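Local coordinates for protein putative glycosidase ph117-related (PDB 5A7V) that probably acts as a family GH130 glycosidase or phosphorylase on mannosides, holding mannose in a pocket formed by a beta-propeller, at residues Thr76-Ala81 with Leu91-Asp96; Asp146-Val151 with Thr346-Gly351; Lys191-Lys196 with Trp245-Asn250. All blocks are in the same frame, centred on the assembly; numbering follows the deposited sequence.

Interaction 1: Thr76-Ala81 with Leu91-Asp96; sequences TFNPAA and LYRAED. With MAN (alpha-D-mannopyranose), chain E; MAN (alpha-D-mannopyranose), chain D; BMA (beta-D-mannopyranose), chain C.
Arg93 and Phe77 face each other as an antiparallel hydrogen-bonded pair, and their side chains run alongside one another toward the bound sugars. Arg93 starts with CB resting 3.5 Å from Asn78 O and close to Phe77 O. Its CG is anti to the backbone N (chi1 -179°), and the chain stays extended as far as NE. CD lies over one face of the Phe77 ring in a CH-pi contact, 3.9 Å from the centroid. NE passes 3.5 Å from Phe77 CZ and is hydrogen-bonded to Ser107. The guanidinium puts one face over that same ring carbon, its plane turned 32° from the ring. The two strands form a beta hairpin whose register slips by one residue between Phe77 and Ala80, a beta bulge. Backbone bonds resume with Ala80 N to Leu91 O. The bulge residue Asn78 gives its ND2 to O4 of the chain E mannose at 3.0 Å, an almost straight bond (171°). At the tip of Arg93, NH1 donates to O3 and NH2 to O4 of the second mannose, modelled as overlapping alpha and beta anomers. NH2 also reaches Glu95 OE2 through a salt bridge with a weak hydrogen bond, while Glu95 OE1 sits at the Phe77 edge, 3.5 Å from CE1, and is paired with Arg105.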
loop_
_atom_site.group_PDB
_atom_site.type_symbol
_atom_site.label_atom_id
_atom_site.label_comp_id
_atom_site.label_asym_id
_atom_site.label_seq_id
_atom_site.Cartn_x
_atom_site.Cartn_y
_atom_site.Cartn_z
ATOM N N THR A 76 5.504 11.099 -8.035
ATOM C CA THR A 76 4.908 11.128 -6.694
ATOM C C THR A 76 3.799 10.063 -6.682
ATOM O O THR A 76 2.829 10.155 -7.456
ATOM C CB THR A 76 4.302 12.496 -6.351
ATOM O OG1 THR A 76 3.400 12.936 -7.366
ATOM C CG2 THR A 76 5.384 13.512 -6.165
ATOM N N PHE A 77 3.922 9.021 -5.857
ATOM C CA PHE A 77 3.091 7.819 -6.029
ATOM C C PHE A 77 2.981 7.079 -4.694
ATOM O O PHE A 77 3.147 7.688 -3.634
ATOM C CB PHE A 77 3.566 6.981 -7.267
ATOM C CG PHE A 77 4.979 6.459 -7.232
ATOM C CD1 PHE A 77 6.070 7.320 -7.343
ATOM C CD2 PHE A 77 5.240 5.087 -7.154
ATOM C CE1 PHE A 77 7.350 6.824 -7.406
ATOM C CE2 PHE A 77 6.511 4.575 -7.213
ATOM C CZ PHE A 77 7.588 5.454 -7.337
ATOM N N ASN A 78 2.586 5.815 -4.754
ATOM C CA ASN A 78 2.534 4.830 -3.646
ATOM C C ASN A 78 2.453 5.446 -2.245
ATOM O O ASN A 78 3.472 5.549 -1.563
ATOM C CB ASN A 78 3.688 3.867 -3.798
ATOM C CG ASN A 78 3.548 2.997 -5.047
ATOM O OD1 ASN A 78 2.637 3.182 -5.855
ATOM N ND2 ASN A 78 4.493 2.109 -5.219
ATOM N N PRO A 79 1.223 5.841 -1.889
ATOM C CA PRO A 79 1.018 6.657 -0.683
ATOM C C PRO A 79 0.474 5.886 0.505
ATOM O O PRO A 79 -0.278 4.918 0.362
ATOM C CB PRO A 79 -0.061 7.641 -1.151
ATOM C CG PRO A 79 -0.914 6.804 -2.045
ATOM C CD PRO A 79 0.026 5.888 -2.743
ATOM N N ALA A 80 0.833 6.343 1.717
ATOM C CA ALA A 80 0.102 5.978 2.941
ATOM C C ALA A 80 -0.979 7.021 3.166
ATOM O O ALA A 80 -0.850 8.164 2.715
ATOM C CB ALA A 80 1.044 5.981 4.128
ATOM N N ALA A 81 -2.001 6.661 3.940
ATOM C CA ALA A 81 -3.052 7.586 4.288
ATOM C C ALA A 81 -3.545 7.268 5.673
ATOM O O ALA A 81 -3.652 6.112 6.053
ATOM C CB ALA A 81 -4.187 7.589 3.286
ATOM N N LEU A 91 0.986 10.537 3.211
ATOM C CA LEU A 91 2.448 10.521 3.048
ATOM C C LEU A 91 2.739 9.826 1.717
ATOM O O LEU A 91 2.480 8.639 1.577
ATOM C CB LEU A 91 3.182 9.858 4.209
ATOM C CG LEU A 91 3.511 10.762 5.423
ATOM C CD1 LEU A 91 2.243 11.207 6.142
ATOM C CD2 LEU A 91 4.529 10.141 6.339
ATOM N N TYR A 92 3.220 10.607 0.766
ATOM C CA TYR A 92 3.399 10.119 -0.612
ATOM C C TYR A 92 4.860 9.799 -0.899
ATOM O O TYR A 92 5.779 10.530 -0.495
ATOM C CB TYR A 92 2.827 11.073 -1.666
ATOM C CG TYR A 92 3.303 12.531 -1.608
ATOM C CD1 TYR A 92 2.652 13.493 -0.796
ATOM C CD2 TYR A 92 4.393 12.975 -2.353
ATOM C CE1 TYR A 92 3.054 14.806 -0.791
ATOM C CE2 TYR A 92 4.776 14.303 -2.357
ATOM C CZ TYR A 92 4.094 15.219 -1.597
ATOM O OH TYR A 92 4.479 16.551 -1.576
ATOM N N ARG A 93 5.085 8.703 -1.634
ATOM C CA ARG A 93 6.426 8.373 -2.107
ATOM C C ARG A 93 6.826 9.381 -3.192
ATOM O O ARG A 93 6.158 9.446 -4.211
ATOM C CB ARG A 93 6.454 6.949 -2.658
ATOM C CG ARG A 93 7.821 6.517 -3.140
ATOM C CD ARG A 93 7.841 5.123 -3.753
ATOM N NE ARG A 93 9.117 4.790 -4.299
ATOM C CZ ARG A 93 9.417 3.629 -4.892
ATOM N NH1 ARG A 93 8.566 2.592 -4.861
ATOM N NH2 ARG A 93 10.565 3.507 -5.554
ATOM N N ALA A 94 7.941 10.054 -3.023
ATOM C CA ALA A 94 8.430 11.040 -3.961
ATOM C C ALA A 94 9.826 10.682 -4.383
ATOM O O ALA A 94 10.682 10.307 -3.572
ATOM C CB ALA A 94 8.450 12.406 -3.321
ATOM N N GLU A 95 10.067 10.749 -5.705
ATOM C CA GLU A 95 11.375 10.472 -6.283
ATOM C C GLU A 95 11.978 11.700 -6.951
ATOM O O GLU A 95 11.252 12.476 -7.616
ATOM C CB GLU A 95 11.305 9.319 -7.300
ATOM C CG GLU A 95 11.097 7.971 -6.635
ATOM C CD GLU A 95 11.013 6.834 -7.650
ATOM O OE1 GLU A 95 10.540 7.082 -8.815
ATOM O OE2 GLU A 95 11.404 5.692 -7.267
ATOM N N ASP A 96 13.292 11.848 -6.732
ATOM C CA ASP A 96 14.130 12.885 -7.361
ATOM C C ASP A 96 14.667 12.390 -8.713
ATOM O O ASP A 96 14.237 11.320 -9.206
ATOM C CB ASP A 96 15.222 13.317 -6.363
ATOM C CG ASP A 96 16.237 12.232 -6.056
ATOM O OD1 ASP A 96 16.300 11.183 -6.738
ATOM O OD2 ASP A 96 17.049 12.469 -5.119
HETATM C C1 MAN E . 6.548 -3.450 -6.676
HETATM C C2 MAN E . 5.756 -2.572 -5.684
HETATM C C3 MAN E . 5.847 -1.047 -5.891
HETATM C C4 MAN E . 5.740 -0.679 -7.382
HETATM C C5 MAN E . 5.596 -1.911 -8.295
HETATM C C6 MAN E . 5.656 -1.546 -9.796
HETATM O O1 MAN E . 5.970 -4.861 -6.799
HETATM O O2 MAN E . 6.266 -2.909 -4.386
HETATM O O3 MAN E . 7.065 -0.504 -5.420
HETATM O O4 MAN E . 4.648 0.211 -7.488
HETATM O O5 MAN E . 6.700 -2.812 -7.963
HETATM O O6 MAN E . 6.942 -0.988 -10.100
HETATM C C1 MAN D . 11.383 -2.537 -7.352
HETATM C C2 MAN D . 10.130 -1.777 -7.260
HETATM C C3 MAN D . 10.577 -0.347 -7.058
HETATM C C4 MAN D . 11.546 -0.145 -5.900
HETATM C C5 MAN D . 12.664 -1.171 -5.926
HETATM C C6 MAN D . 13.347 -1.328 -4.584
HETATM O O1 MAN D . 12.126 -2.396 -8.503
HETATM O O2 MAN D . 9.345 -2.123 -6.125
HETATM O O3 MAN D . 9.483 0.553 -6.829
HETATM O O4 MAN D . 12.134 1.167 -5.980
HETATM O O5 MAN D . 12.188 -2.463 -6.248
HETATM O O6 MAN D . 12.446 -1.711 -3.539
HETATM C C1 BMA C . 11.252 -2.507 -7.469
HETATM C C2 BMA C . 10.148 -1.448 -7.377
HETATM C C3 BMA C . 10.780 -0.105 -7.091
HETATM C C4 BMA C . 11.665 -0.194 -5.863
HETATM C C5 BMA C . 12.590 -1.415 -5.916
HETATM C C6 BMA C . 13.367 -1.622 -4.629
HETATM O O1 BMA C . 10.826 -3.821 -7.791
HETATM O O2 BMA C . 9.250 -1.751 -6.301
HETATM O O3 BMA C . 9.786 0.979 -6.944
HETATM O O4 BMA C . 12.440 1.015 -5.811
HETATM O O5 BMA C . 11.884 -2.647 -6.193
HETATM O O6 BMA C . 12.521 -1.788 -3.487
#

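Interaction 2: Asp146-Val151 with Thr346-Gly351; sequences DPRIAV and TVFIEG. With MAN (alpha-D-mannopyranose), chain E.
Glu350 lies across one face of the Arg148 guanidinium, its CG 3.9 Å from NE, and the carboxylate and guanidinium planes stack only 11° apart. The pairing with Arg148 NH1 is at most a long, charge-only one: no N-H points at the carboxylate, and the exact place of Glu350 OE2 is doubtful. The guanidinium stands nearly upright to the Phe348 ring (85°), with NH2 3.7 Å from CE2. One face of Phe348 carries the chain E mannose, whose C2 is 3.7 Å from CZ, as aromatic platforms in sugar-binding sites commonly do; Glu350 OE1 lies at the ring edge, buried and without a partner in the model. The bend in the Arg148 chain at its second torsion brings the guanidinium back toward its own strand, where NH1 donates to Asp146 O at 2.9 Å. NE and NH2 are taken by the carbonyls of Gly274 and Cys273, so three backbone oxygens fix the group's rotation. Asp146 turns its OD2 to the same sugar, 2.7 Å from O3. Farther along, one water links Ile149 N (3.0 Å) and Glu350 O (2.9 Å). The strand segments run at 37° to each other without pairing directly. Strands 143-151 and 347-355 are edge strands of different sheets, converging on the centre of the propeller, and strand 75-84 packs against both through Ala80 and Asn78; Glu350 and Gly351 form a classic beta bulge facing Tyr362 of strand 358-365.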
loop_
_atom_site.group_PDB
_atom_site.type_symbol
_atom_site.label_atom_id
_atom_site.label_comp_id
_atom_site.label_asym_id
_atom_site.label_seq_id
_atom_site.Cartn_x
_atom_site.Cartn_y
_atom_site.Cartn_z
ATOM N N ASP A 146 7.130 3.353 -0.273
ATOM C CA ASP A 146 5.898 2.566 -0.173
ATOM C C ASP A 146 5.354 2.406 1.261
ATOM O O ASP A 146 5.165 1.298 1.771
ATOM C CB ASP A 146 6.046 1.190 -0.827
ATOM C CG ASP A 146 6.426 1.199 -2.313
ATOM O OD1 ASP A 146 6.438 2.266 -2.929
ATOM O OD2 ASP A 146 6.677 0.063 -2.792
ATOM N N PRO A 147 5.076 3.552 1.902
ATOM C CA PRO A 147 4.600 3.497 3.298
ATOM C C PRO A 147 3.172 3.013 3.411
ATOM O O PRO A 147 2.329 3.283 2.558
ATOM C CB PRO A 147 4.707 4.964 3.764
ATOM C CG PRO A 147 4.419 5.732 2.482
ATOM C CD PRO A 147 5.130 4.929 1.399
ATOM N N ARG A 148 2.879 2.328 4.523
ATOM C CA ARG A 148 1.511 2.095 4.951
ATOM C C ARG A 148 1.439 2.552 6.418
ATOM O O ARG A 148 2.382 2.296 7.169
ATOM C CB ARG A 148 1.090 0.637 4.909
ATOM C CG ARG A 148 0.778 0.140 3.514
ATOM C CD ARG A 148 1.822 -0.634 2.961
ATOM N NE ARG A 148 1.491 -1.417 1.751
ATOM C CZ ARG A 148 2.377 -1.547 0.798
ATOM N NH1 ARG A 148 3.516 -0.949 0.837
ATOM N NH2 ARG A 148 2.056 -2.243 -0.284
ATOM N N ILE A 149 0.338 3.225 6.776
ATOM C CA ILE A 149 0.225 3.772 8.160
ATOM C C ILE A 149 -1.086 3.301 8.782
ATOM O O ILE A 149 -2.155 3.347 8.169
ATOM C CB ILE A 149 0.297 5.302 8.190
ATOM C CG1 ILE A 149 1.709 5.751 7.769
ATOM C CG2 ILE A 149 -0.046 5.853 9.576
ATOM C CD1 ILE A 149 1.910 7.228 7.487
ATOM N N ALA A 150 -0.961 2.836 10.039
ATOM C CA ALA A 150 -2.098 2.523 10.905
ATOM C C ALA A 150 -1.819 3.159 12.265
ATOM O O ALA A 150 -0.691 3.591 12.497
ATOM C CB ALA A 150 -2.299 1.026 11.018
ATOM N N VAL A 151 -2.842 3.249 13.120
ATOM C CA VAL A 151 -2.655 3.932 14.418
ATOM C C VAL A 151 -3.240 3.086 15.537
ATOM O O VAL A 151 -4.305 2.495 15.395
ATOM C CB VAL A 151 -3.267 5.340 14.373
ATOM C CG1 VAL A 151 -4.791 5.371 14.263
ATOM C CG2 VAL A 151 -2.806 6.220 15.543
ATOM N N THR A 346 -0.382 0.727 -13.303
ATOM C CA THR A 346 -0.785 0.262 -11.952
ATOM C C THR A 346 -1.924 1.102 -11.454
ATOM O O THR A 346 -1.972 2.320 -11.741
ATOM C CB THR A 346 0.342 0.354 -10.873
ATOM O OG1 THR A 346 0.456 1.728 -10.475
ATOM C CG2 THR A 346 1.676 -0.196 -11.303
ATOM N N VAL A 347 -2.747 0.492 -10.586
ATOM C CA VAL A 347 -3.466 1.205 -9.525
ATOM C C VAL A 347 -3.011 0.537 -8.228
ATOM O O VAL A 347 -3.593 -0.463 -7.777
ATOM C CB VAL A 347 -4.995 1.239 -9.703
ATOM C CG1 VAL A 347 -5.358 2.183 -10.842
ATOM C CG2 VAL A 347 -5.606 -0.140 -9.952
ATOM N N PHE A 348 -1.911 1.034 -7.663
ATOM C CA PHE A 348 -1.230 0.337 -6.563
ATOM C C PHE A 348 -1.823 0.820 -5.230
ATOM O O PHE A 348 -1.496 1.902 -4.753
ATOM C CB PHE A 348 0.271 0.573 -6.626
ATOM C CG PHE A 348 1.061 -0.353 -5.761
ATOM C CD1 PHE A 348 1.358 -1.658 -6.170
ATOM C CD2 PHE A 348 1.453 0.053 -4.464
ATOM C CE1 PHE A 348 2.031 -2.528 -5.350
ATOM C CE2 PHE A 348 2.145 -0.820 -3.667
ATOM C CZ PHE A 348 2.444 -2.090 -4.077
ATOM N N ILE A 349 -2.767 0.039 -4.702
ATOM C CA ILE A 349 -3.537 0.463 -3.555
ATOM C C ILE A 349 -2.746 0.323 -2.276
ATOM O O ILE A 349 -2.081 -0.681 -2.044
ATOM C CB ILE A 349 -4.903 -0.239 -3.518
ATOM C CG1 ILE A 349 -4.803 -1.759 -3.371
ATOM C CG2 ILE A 349 -5.761 0.159 -4.714
ATOM C CD1 ILE A 349 -6.053 -2.415 -2.817
ATOM N N GLU A 350 -2.843 1.373 -1.439
ATOM C CA GLU A 350 -1.893 1.462 -0.344
ATOM C C GLU A 350 -2.391 2.249 0.868
ATOM O O GLU A 350 -1.849 2.003 1.975
ATOM C CB GLU A 350 -0.603 2.048 -0.871
ATOM C CG GLU A 350 0.593 1.944 0.045
ATOM C CD GLU A 350 1.889 2.299 -0.648
ATOM O OE1 GLU A 350 2.074 1.992 -1.846
ATOM O OE2 GLU A 350 2.835 2.861 -0.014
ATOM N N GLY A 351 -3.339 3.159 0.709
ATOM C CA GLY A 351 -3.879 3.906 1.840
ATOM C C GLY A 351 -5.394 3.875 1.855
ATOM O O GLY A 351 -6.019 3.883 0.773
HETATM C C1 MAN E . 6.548 -3.450 -6.676
HETATM C C2 MAN E . 5.756 -2.572 -5.684
HETATM C C3 MAN E . 5.847 -1.047 -5.891
HETATM C C4 MAN E . 5.740 -0.679 -7.382
HETATM C C5 MAN E . 5.596 -1.911 -8.295
HETATM C C6 MAN E . 5.656 -1.546 -9.796
HETATM O O1 MAN E . 5.970 -4.861 -6.799
HETATM O O2 MAN E . 6.266 -2.909 -4.386
HETATM O O3 MAN E . 7.065 -0.504 -5.420
HETATM O O4 MAN E . 4.648 0.211 -7.488
HETATM O O5 MAN E . 6.700 -2.812 -7.963
HETATM O O6 MAN E . 6.942 -0.988 -10.100
HETATM O O HOH W 1 -1.555 3.435 4.518
#

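Interaction 3: Lys191-Lys196 with Trp245-Asn250; sequences KAYDGK and WTPYVN
Tyr193 reaches across to the 245-250 segment with its ring edge leading, and the hydroxyl donates to Pro247 O at 2.7 Å. The carbonyl points straight at that hydroxyl, with a C=O to oxygen angle of 180°, and its oxygen lies in the plane of the ring. Thr246 crosses the tyrosine at about a right angle, its CG2 methyl 3.6 Å from OH. Both Val249 methyls lie on the opposite side of the ring plane from that methyl, CG1 3.9 Å from Tyr193 CE2 and CG2 3.6 Å from Tyr193 OH. Pro247 adds its CD, 4.0 Å from CE2, so the polar bond is framed by aliphatic carbons. The Tyr193 CG is anti to the carbonyl carbon (chi1 -55°), which lays the ring out toward the strand. Its neighbour Ala192 points the same way, placing CB 3.6 Å from Trp245 O. Beside this methyl, one water accepts from Ala192 N at 2.9 Å and also binds Trp245 O, so backbone joins backbone through a solvent molecule. Tyr193, Asp194 and Gly195 all have positive phi, a short left-handed turn whose Gly195 N bonds to Ala192 O. This turn sits at the protein surface, against a short edge: strand 246-247 pairs antiparallel with strand 235-239, while the Trp245 side chain points away from the turn, against Ala237 and Ser239, and reaches Tyr225 and Met227 of strand 225-229.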
loop_
_atom_site.group_PDB
_atom_site.type_symbol
_atom_site.label_atom_id
_atom_site.label_comp_id
_atom_site.label_asym_id
_atom_site.label_seq_id
_atom_site.Cartn_x
_atom_site.Cartn_y
_atom_site.Cartn_z
ATOM N N LYS A 191 15.045 -9.352 14.271
ATOM C CA LYS A 191 15.337 -10.067 15.529
ATOM C C LYS A 191 14.877 -11.537 15.539
ATOM O O LYS A 191 15.530 -12.383 16.170
ATOM C CB LYS A 191 14.619 -9.321 16.664
ATOM C CG LYS A 191 14.861 -9.781 18.088
ATOM C CD LYS A 191 14.245 -8.805 19.102
ATOM C CE LYS A 191 12.808 -9.136 19.492
ATOM N NZ LYS A 191 12.636 -8.922 20.959
ATOM N N ALA A 192 13.727 -11.812 14.914
ATOM C CA ALA A 192 13.100 -13.126 15.053
ATOM C C ALA A 192 14.017 -14.273 14.602
ATOM O O ALA A 192 14.827 -14.132 13.695
ATOM C CB ALA A 192 11.798 -13.157 14.235
ATOM N N TYR A 193 13.867 -15.430 15.231
ATOM C CA TYR A 193 14.577 -16.634 14.830
ATOM C C TYR A 193 16.097 -16.386 14.747
ATOM O O TYR A 193 16.745 -16.768 13.774
ATOM C CB TYR A 193 14.021 -17.194 13.516
ATOM C CG TYR A 193 12.518 -17.472 13.536
ATOM C CD1 TYR A 193 11.971 -18.468 14.338
ATOM C CD2 TYR A 193 11.643 -16.753 12.744
ATOM C CE1 TYR A 193 10.595 -18.698 14.361
ATOM C CE2 TYR A 193 10.276 -16.969 12.779
ATOM C CZ TYR A 193 9.742 -17.942 13.545
ATOM O OH TYR A 193 8.362 -18.122 13.526
ATOM N N ASP A 194 16.646 -15.682 15.753
ATOM C CA ASP A 194 18.082 -15.408 15.849
ATOM C C ASP A 194 18.600 -14.695 14.590
ATOM O O ASP A 194 19.701 -14.973 14.100
ATOM C CB ASP A 194 18.864 -16.714 16.123
ATOM C CG ASP A 194 20.290 -16.475 16.556
ATOM O OD1 ASP A 194 20.562 -15.450 17.215
ATOM O OD2 ASP A 194 21.163 -17.321 16.237
ATOM N N GLY A 195 17.776 -13.796 14.050
ATOM C CA GLY A 195 18.148 -13.011 12.878
ATOM C C GLY A 195 18.060 -13.688 11.542
ATOM O O GLY A 195 18.581 -13.156 10.565
ATOM N N LYS A 196 17.386 -14.827 11.468
ATOM C CA LYS A 196 17.308 -15.589 10.189
ATOM C C LYS A 196 16.920 -14.745 8.980
ATOM O O LYS A 196 17.473 -14.950 7.887
ATOM C CB LYS A 196 16.335 -16.771 10.354
ATOM C CG LYS A 196 16.062 -17.671 9.128
ATOM C CD LYS A 196 15.205 -18.858 9.572
ATOM C CE LYS A 196 14.788 -19.790 8.459
ATOM N NZ LYS A 196 15.948 -20.299 7.708
ATOM N N TRP A 245 8.706 -8.126 14.569
ATOM C CA TRP A 245 7.677 -9.039 14.018
ATOM C C TRP A 245 8.252 -10.429 13.796
ATOM O O TRP A 245 9.405 -10.568 13.373
ATOM C CB TRP A 245 7.138 -8.435 12.692
ATOM C CG TRP A 245 6.366 -7.171 12.913
ATOM C CD1 TRP A 245 6.876 -5.873 13.025
ATOM C CD2 TRP A 245 4.942 -7.055 13.138
ATOM N NE1 TRP A 245 5.859 -5.011 13.291
ATOM C CE2 TRP A 245 4.661 -5.684 13.366
ATOM C CE3 TRP A 245 3.875 -7.977 13.172
ATOM C CZ2 TRP A 245 3.373 -5.214 13.586
ATOM C CZ3 TRP A 245 2.620 -7.514 13.447
ATOM C CH2 TRP A 245 2.366 -6.149 13.661
ATOM N N THR A 246 7.426 -11.452 14.069
ATOM C CA THR A 246 7.822 -12.844 13.964
ATOM C C THR A 246 6.992 -13.497 12.861
ATOM O O THR A 246 5.786 -13.669 13.028
ATOM C CB THR A 246 7.631 -13.537 15.315
ATOM O OG1 THR A 246 8.426 -12.876 16.308
ATOM C CG2 THR A 246 8.001 -15.016 15.231
ATOM N N PRO A 247 7.632 -13.798 11.697
ATOM C CA PRO A 247 6.869 -14.440 10.631
ATOM C C PRO A 247 6.339 -15.808 11.002
ATOM O O PRO A 247 6.970 -16.522 11.788
ATOM C CB PRO A 247 7.866 -14.550 9.477
ATOM C CG PRO A 247 8.937 -13.591 9.751
ATOM C CD PRO A 247 9.012 -13.505 11.281
ATOM N N TYR A 248 5.184 -16.157 10.417
ATOM C CA TYR A 248 4.684 -17.529 10.499
ATOM C C TYR A 248 5.552 -18.401 9.570
ATOM O O TYR A 248 5.769 -18.044 8.402
ATOM C CB TYR A 248 3.222 -17.659 10.080
ATOM C CG TYR A 248 2.197 -17.215 11.079
ATOM C CD1 TYR A 248 1.842 -15.884 11.172
ATOM C CD2 TYR A 248 1.557 -18.121 11.903
ATOM C CE1 TYR A 248 0.890 -15.429 12.100
ATOM C CE2 TYR A 248 0.598 -17.692 12.822
ATOM C CZ TYR A 248 0.277 -16.335 12.925
ATOM O OH TYR A 248 -0.713 -15.891 13.786
ATOM N N VAL A 249 5.969 -19.556 10.069
ATOM C CA VAL A 249 6.853 -20.432 9.351
ATOM C C VAL A 249 6.299 -21.850 9.314
ATOM O O VAL A 249 5.447 -22.255 10.108
ATOM C CB VAL A 249 8.310 -20.434 9.919
ATOM C CG1 VAL A 249 8.928 -19.052 9.783
ATOM C CG2 VAL A 249 8.383 -20.958 11.348
ATOM N N ASN A 250 6.792 -22.572 8.320
ATOM C CA ASN A 250 6.483 -23.998 8.110
ATOM C C ASN A 250 7.312 -24.895 9.037
ATOM O O ASN A 250 8.208 -24.413 9.750
ATOM C CB ASN A 250 6.800 -24.347 6.664
ATOM C CG ASN A 250 5.777 -23.780 5.698
ATOM O OD1 ASN A 250 4.566 -23.882 5.926
ATOM N ND2 ASN A 250 6.253 -23.188 4.602
HETATM O O HOH W 2 11.784 -9.678 14.442
#

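In the fold
Interactions 1 and 2 belong to the buried centre and share the chain E mannose; their centres are 9 Å apart and they touch through Asp146 OD1, which pairs with Arg93 and is probably hydrogen-bonded by Asn78. Interaction 1 joins two neighbouring strands of one hairpin by backbone bonds, whereas interaction 2 brings together strands of separate sheets through side chains and a water. Interaction 3 lies nearer the surface, its centre about 24 Å from that of interaction 2, and touches neither. There a tyrosine hydroxyl, small apolar groups and a water make the contact, where the centre uses arginines packed on a ring and on a carboxylate.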